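Local coordinates for adenosine deaminase 1 (Arthrobacter aurescens, PDB 3RYS), which probably catalyses the zinc-dependent hydrolytic deamination of adenine to hypoxanthine, a step of purine salvage, at residues H21-L26 and A68-L73; T25-L30 and E49-Y54. All blocks are in the same frame, centred on the assembly; numbering follows the deposited sequence.

Contact 1: H21-L26 and A68-L73. With ZN (zinc ion), chain C; ADE (adenine), chain D.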
# COMPACT_ATOMS: atom_id res chain seq x y z
N HIS A 21 -2.71 2.06 0.84
CA HIS A 21 -4.16 2.03 0.97
C HIS A 21 -4.72 3.45 0.95
O HIS A 21 -4.34 4.28 1.77
CB HIS A 21 -4.55 1.34 2.27
CG HIS A 21 -3.94 -0.01 2.43
ND1 HIS A 21 -4.61 -1.18 2.14
CD2 HIS A 21 -2.70 -0.39 2.85
CE1 HIS A 21 -3.82 -2.21 2.38
NE2 HIS A 21 -2.66 -1.76 2.80
N ILE A 22 -5.61 3.72 0.01
CA ILE A 22 -6.13 5.07 -0.15
C ILE A 22 -6.86 5.55 1.11
O ILE A 22 -6.79 6.72 1.46
CB ILE A 22 -7.03 5.20 -1.40
CG1 ILE A 22 -7.06 6.66 -1.87
CG2 ILE A 22 -8.42 4.65 -1.14
CD1 ILE A 22 -5.69 7.24 -2.14
N GLU A 23 -7.52 4.62 1.80
CA GLU A 23 -8.22 4.94 3.05
C GLU A 23 -7.25 5.25 4.18
O GLU A 23 -7.62 5.89 5.17
CB GLU A 23 -9.13 3.77 3.46
CG GLU A 23 -10.20 3.40 2.44
CD GLU A 23 -9.72 2.39 1.41
OE1 GLU A 23 -8.51 2.35 1.11
OE2 GLU A 23 -10.57 1.63 0.89
N GLY A 24 -6.01 4.78 4.05
CA GLY A 24 -4.98 5.02 5.05
C GLY A 24 -4.30 6.34 4.80
O GLY A 24 -3.37 6.74 5.51
N THR A 25 -4.79 7.02 3.78
CA THR A 25 -4.31 8.33 3.35
C THR A 25 -5.10 9.46 4.01
O THR A 25 -4.74 10.64 3.92
CB THR A 25 -4.42 8.41 1.83
OG1 THR A 25 -3.14 8.17 1.26
CG2 THR A 25 -4.95 9.75 1.38
N LEU A 26 -6.18 9.08 4.69
CA LEU A 26 -7.13 10.02 5.28
C LEU A 26 -6.57 10.75 6.50
O LEU A 26 -6.46 10.19 7.59
CB LEU A 26 -8.40 9.27 5.67
CG LEU A 26 -9.70 10.07 5.64
CD1 LEU A 26 -9.78 10.88 4.37
CD2 LEU A 26 -10.89 9.13 5.76
N ALA A 68 -13.13 2.74 11.29
CA ALA A 68 -14.01 3.72 11.92
C ALA A 68 -14.00 5.02 11.13
O ALA A 68 -15.05 5.63 10.90
CB ALA A 68 -13.57 3.97 13.34
N ASN A 69 -12.81 5.44 10.71
CA ASN A 69 -12.65 6.72 10.02
C ASN A 69 -13.31 6.77 8.65
O ASN A 69 -13.64 7.85 8.15
CB ASN A 69 -11.17 7.09 9.93
CG ASN A 69 -10.61 7.58 11.25
OD1 ASN A 69 -9.40 7.78 11.39
ND2 ASN A 69 -11.48 7.76 12.23
N MET A 70 -13.52 5.60 8.05
CA MET A 70 -14.11 5.53 6.72
C MET A 70 -15.56 6.03 6.70
O MET A 70 -16.14 6.21 5.63
CB MET A 70 -14.05 4.10 6.18
CG MET A 70 -12.65 3.59 5.92
SD MET A 70 -12.69 1.97 5.12
CE MET A 70 -10.97 1.50 5.26
N ALA A 71 -16.13 6.25 7.88
CA ALA A 71 -17.54 6.63 7.99
C ALA A 71 -17.85 7.98 7.33
O ALA A 71 -19.01 8.25 7.00
CB ALA A 71 -17.97 6.63 9.44
N VAL A 72 -16.84 8.82 7.16
CA VAL A 72 -17.04 10.14 6.56
C VAL A 72 -17.08 10.08 5.03
O VAL A 72 -17.46 11.05 4.38
CB VAL A 72 -15.97 11.15 7.00
CG1 VAL A 72 -15.97 11.30 8.52
CG2 VAL A 72 -14.60 10.73 6.50
N LEU A 73 -16.71 8.93 4.47
CA LEU A 73 -16.70 8.75 3.02
C LEU A 73 -18.07 8.32 2.50
O LEU A 73 -18.36 7.14 2.44
CB LEU A 73 -15.67 7.70 2.63
CG LEU A 73 -14.21 8.00 2.97
CD1 LEU A 73 -13.32 6.81 2.62
CD2 LEU A 73 -13.75 9.26 2.24
ZN ZN C . -0.89 -2.73 3.98
N9 ADE D . -5.38 -2.74 5.83
C8 ADE D . -4.81 -1.52 5.59
N7 ADE D . -3.51 -1.48 5.76
C5 ADE D . -3.20 -2.77 6.16
C6 ADE D . -1.98 -3.39 6.50
N6 ADE D . -0.80 -2.74 6.50
N1 ADE D . -2.01 -4.70 6.85
C2 ADE D . -3.19 -5.33 6.85
N3 ADE D . -4.40 -4.86 6.55
C4 ADE D . -4.33 -3.56 6.21

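Contact 2: T25-L30 and E49-Y54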
# COMPACT_ATOMS: atom_id res chain seq x y z
N THR A 25 -4.79 7.02 3.78
CA THR A 25 -4.31 8.33 3.35
C THR A 25 -5.10 9.46 4.01
O THR A 25 -4.74 10.64 3.92
CB THR A 25 -4.42 8.41 1.83
OG1 THR A 25 -3.14 8.17 1.26
CG2 THR A 25 -4.95 9.75 1.38
N LEU A 26 -6.18 9.08 4.69
CA LEU A 26 -7.13 10.02 5.28
C LEU A 26 -6.57 10.75 6.50
O LEU A 26 -6.46 10.19 7.59
CB LEU A 26 -8.40 9.27 5.67
CG LEU A 26 -9.70 10.07 5.64
CD1 LEU A 26 -9.78 10.88 4.37
CD2 LEU A 26 -10.89 9.13 5.76
N GLN A 27 -6.22 12.02 6.31
CA GLN A 27 -5.65 12.84 7.36
C GLN A 27 -6.76 13.40 8.27
O GLN A 27 -7.86 13.69 7.80
CB GLN A 27 -4.84 13.97 6.72
CG GLN A 27 -3.65 14.43 7.54
CD GLN A 27 -2.59 13.36 7.69
OE1 GLN A 27 -2.06 12.85 6.70
NE2 GLN A 27 -2.28 13.01 8.94
N PRO A 28 -6.47 13.54 9.57
CA PRO A 28 -7.44 14.07 10.54
C PRO A 28 -8.12 15.37 10.11
O PRO A 28 -9.30 15.57 10.43
CB PRO A 28 -6.59 14.30 11.79
CG PRO A 28 -5.55 13.23 11.71
CD PRO A 28 -5.24 13.07 10.24
N GLU A 29 -7.41 16.23 9.39
CA GLU A 29 -8.03 17.45 8.88
C GLU A 29 -9.15 17.12 7.90
O GLU A 29 -10.25 17.66 8.00
CB GLU A 29 -6.99 18.37 8.22
CG GLU A 29 -5.89 18.86 9.15
CD GLU A 29 -4.90 17.76 9.51
OE1 GLU A 29 -4.46 17.04 8.59
OE2 GLU A 29 -4.58 17.61 10.71
N LEU A 30 -8.86 16.23 6.96
CA LEU A 30 -9.84 15.86 5.94
C LEU A 30 -11.02 15.12 6.55
O LEU A 30 -12.17 15.32 6.14
CB LEU A 30 -9.19 15.02 4.84
CG LEU A 30 -10.11 14.70 3.66
CD1 LEU A 30 -10.80 15.96 3.16
CD2 LEU A 30 -9.34 14.01 2.53
N GLU A 49 -8.34 15.11 20.11
CA GLU A 49 -8.75 13.86 20.74
C GLU A 49 -8.63 12.72 19.75
O GLU A 49 -8.40 11.57 20.13
CB GLU A 49 -10.18 13.95 21.27
CG GLU A 49 -10.65 12.67 21.96
CD GLU A 49 -12.15 12.65 22.22
OE1 GLU A 49 -12.75 13.73 22.39
OE2 GLU A 49 -12.73 11.54 22.25
N LEU A 50 -8.80 13.05 18.47
CA LEU A 50 -8.64 12.06 17.41
C LEU A 50 -7.18 11.62 17.29
O LEU A 50 -6.90 10.42 17.35
CB LEU A 50 -9.16 12.60 16.07
CG LEU A 50 -8.84 11.74 14.84
CD1 LEU A 50 -9.24 10.29 15.06
CD2 LEU A 50 -9.50 12.31 13.60
N ARG A 51 -6.27 12.57 17.13
CA ARG A 51 -4.85 12.25 16.98
C ARG A 51 -4.35 11.44 18.18
O ARG A 51 -3.40 10.67 18.08
CB ARG A 51 -4.00 13.51 16.81
CG ARG A 51 -4.55 14.50 15.80
CD ARG A 51 -3.45 15.42 15.27
NE ARG A 51 -2.63 14.75 14.27
CZ ARG A 51 -2.67 15.01 12.96
NH1 ARG A 51 -3.48 15.95 12.49
NH2 ARG A 51 -1.89 14.34 12.13
N GLU A 52 -5.01 11.64 19.31
CA GLU A 52 -4.68 10.96 20.55
C GLU A 52 -4.91 9.46 20.45
O GLU A 52 -4.40 8.68 21.25
CB GLU A 52 -5.55 11.54 21.67
CG GLU A 52 -5.06 11.25 23.07
CD GLU A 52 -5.81 12.07 24.11
OE1 GLU A 52 -6.44 13.09 23.73
OE2 GLU A 52 -5.78 11.70 25.30
N LYS A 53 -5.68 9.04 19.44
CA LYS A 53 -6.08 7.64 19.31
C LYS A 53 -5.19 6.84 18.36
O LYS A 53 -5.55 5.74 17.94
CB LYS A 53 -7.54 7.54 18.84
CG LYS A 53 -8.56 7.98 19.88
CD LYS A 53 -9.97 7.66 19.43
CE LYS A 53 -10.98 7.97 20.52
NZ LYS A 53 -12.38 7.66 20.08
N TYR A 54 -4.02 7.38 18.05
CA TYR A 54 -3.13 6.77 17.07
C TYR A 54 -1.96 6.00 17.68
O TYR A 54 -0.94 5.80 17.03
CB TYR A 54 -2.61 7.83 16.08
CG TYR A 54 -3.64 8.28 15.07
CD1 TYR A 54 -4.78 8.96 15.46
CD2 TYR A 54 -3.45 8.04 13.71
CE1 TYR A 54 -5.72 9.38 14.53
CE2 TYR A 54 -4.38 8.45 12.78
CZ TYR A 54 -5.51 9.12 13.19
OH TYR A 54 -6.43 9.53 12.25

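Contact 1: H21-L26 and A68-L73
Glu23 and Met70 cross obliquely, the methyl CE of Met70 lying against the aliphatic part of the glutamate, 3.4 Å from Glu23 CB and 3.5 Å from Glu23 CG. The contact sits beside the catalytic mouth of a TIM barrel of the metallo-dependent hydrolase superfamily: 21-26 is the loop leaving strand 15-17, while segment 68-73 runs from helix 59-69, whose Leu59, Phe62, Leu63 and Tyr66 line the adenine pocket, into a 3-10 turn. Met70 reaches across because its chain stays extended beyond CG (chi2 -174°, chi3 -169°). Glu23 instead bends at chi2 (88°), keeping CB and CG against the methyl while its carboxylate serves another partner: OE2 accepts a hydrogen bond from Asp103 N. Farther along the loop, Leu26 uses a single branch, CD2, which approaches Asn69 O to 3.9 Å and crosses the Val72 side chain at CG2, 4.1 Å away; Leu73 CG borders the same methyl. No hydrogen bond joins the two segments, which meet by van der Waals packing in the buried interior. At the other end of the loop His21 and His19, the His-X-His pair just after strand 15-17, bind zinc with His199 and Asp280. Adenine N7 sits over one face of the His21 ring, offset toward its rim, 3.1 Å from His21 NE2, the nitrogen that binds the zinc ion at 2.3 Å.

Contact 2: T25-L30 and E49-Y54
Pro28 CG lies over one face of the Arg51 guanidinium, offset toward its rim, 3.5 Å from Arg51 NH1 and 3.6 Å from Arg51 CZ. The same flat group is met near its plane by Glu29, whose OE2 forms a salt bridge with Arg51 NH1 at 2.7 Å. Carboxylate and guanidinium are nearly coplanar, 15° apart, but the hydrogen bond within the pair is bent and weak. Arg51 delivers this end by a bend at chi3 (78°), and Glu29 turns its carboxylate to the arginine by one at chi2. Gln27 brings its amide almost parallel to the guanidinium; its NE2 and Arg51 NH2 are both donors and merely neighbours, while Gln27 OE1 has a weak hydrogen bond with Tyr288 OH.

Away from the charges, Pro28 CB rests 4.0 Å from Leu50 CD2, and Pro28 CG lies 4.4 Å from Tyr54 CZ and 3.8 Å from the Tyr54 hydroxyl OH. These residues join the start of helix 28-37, where Gln27 is the N-cap and Pro28 the first helical residue, to the C-terminal part of helix 47-51 and the turn after it. Both helices belong to the insertion that follows the first strand of the adenosine deaminase TIM barrel.

Outside the first shell, Leu50 also packs on Ile31 and Phe32 one turn along helix 28-37, and Tyr44 flanks it. A type I turn from Arg51 to Tyr54 carries the chain out of helix 47-51 and brings the tyrosine back toward Pro28. The Tyr54 ring has Leu50 O at its edge and meets the ring of Tyr284, while the backbone O of Tyr54 accepts a hydrogen bond from Arg253 NH1.

From the N terminus the chain leaves strand 15-17 and enters 21-26 at the zinc ligand His21, then runs on into 25-30; the two contacts share Thr25 and Leu26. Contact 2 closes the shorter loop, bringing 49-54 back against the start of helix 28-37 after 18 intervening residues. The chain then forms helix 59-69, and contact 1 closes the wider loop of 41 residues at 68-73. Contact 2 thus nests inside contact 1, apart from the shared residues. Contact 1 ties the loop after the first barrel strand to the region of helix 59-69; contact 2 ties helix 28-37 to helix 47-51. They touch directly where Asn69 OD1 packs 3.6 Å from Tyr54 OH.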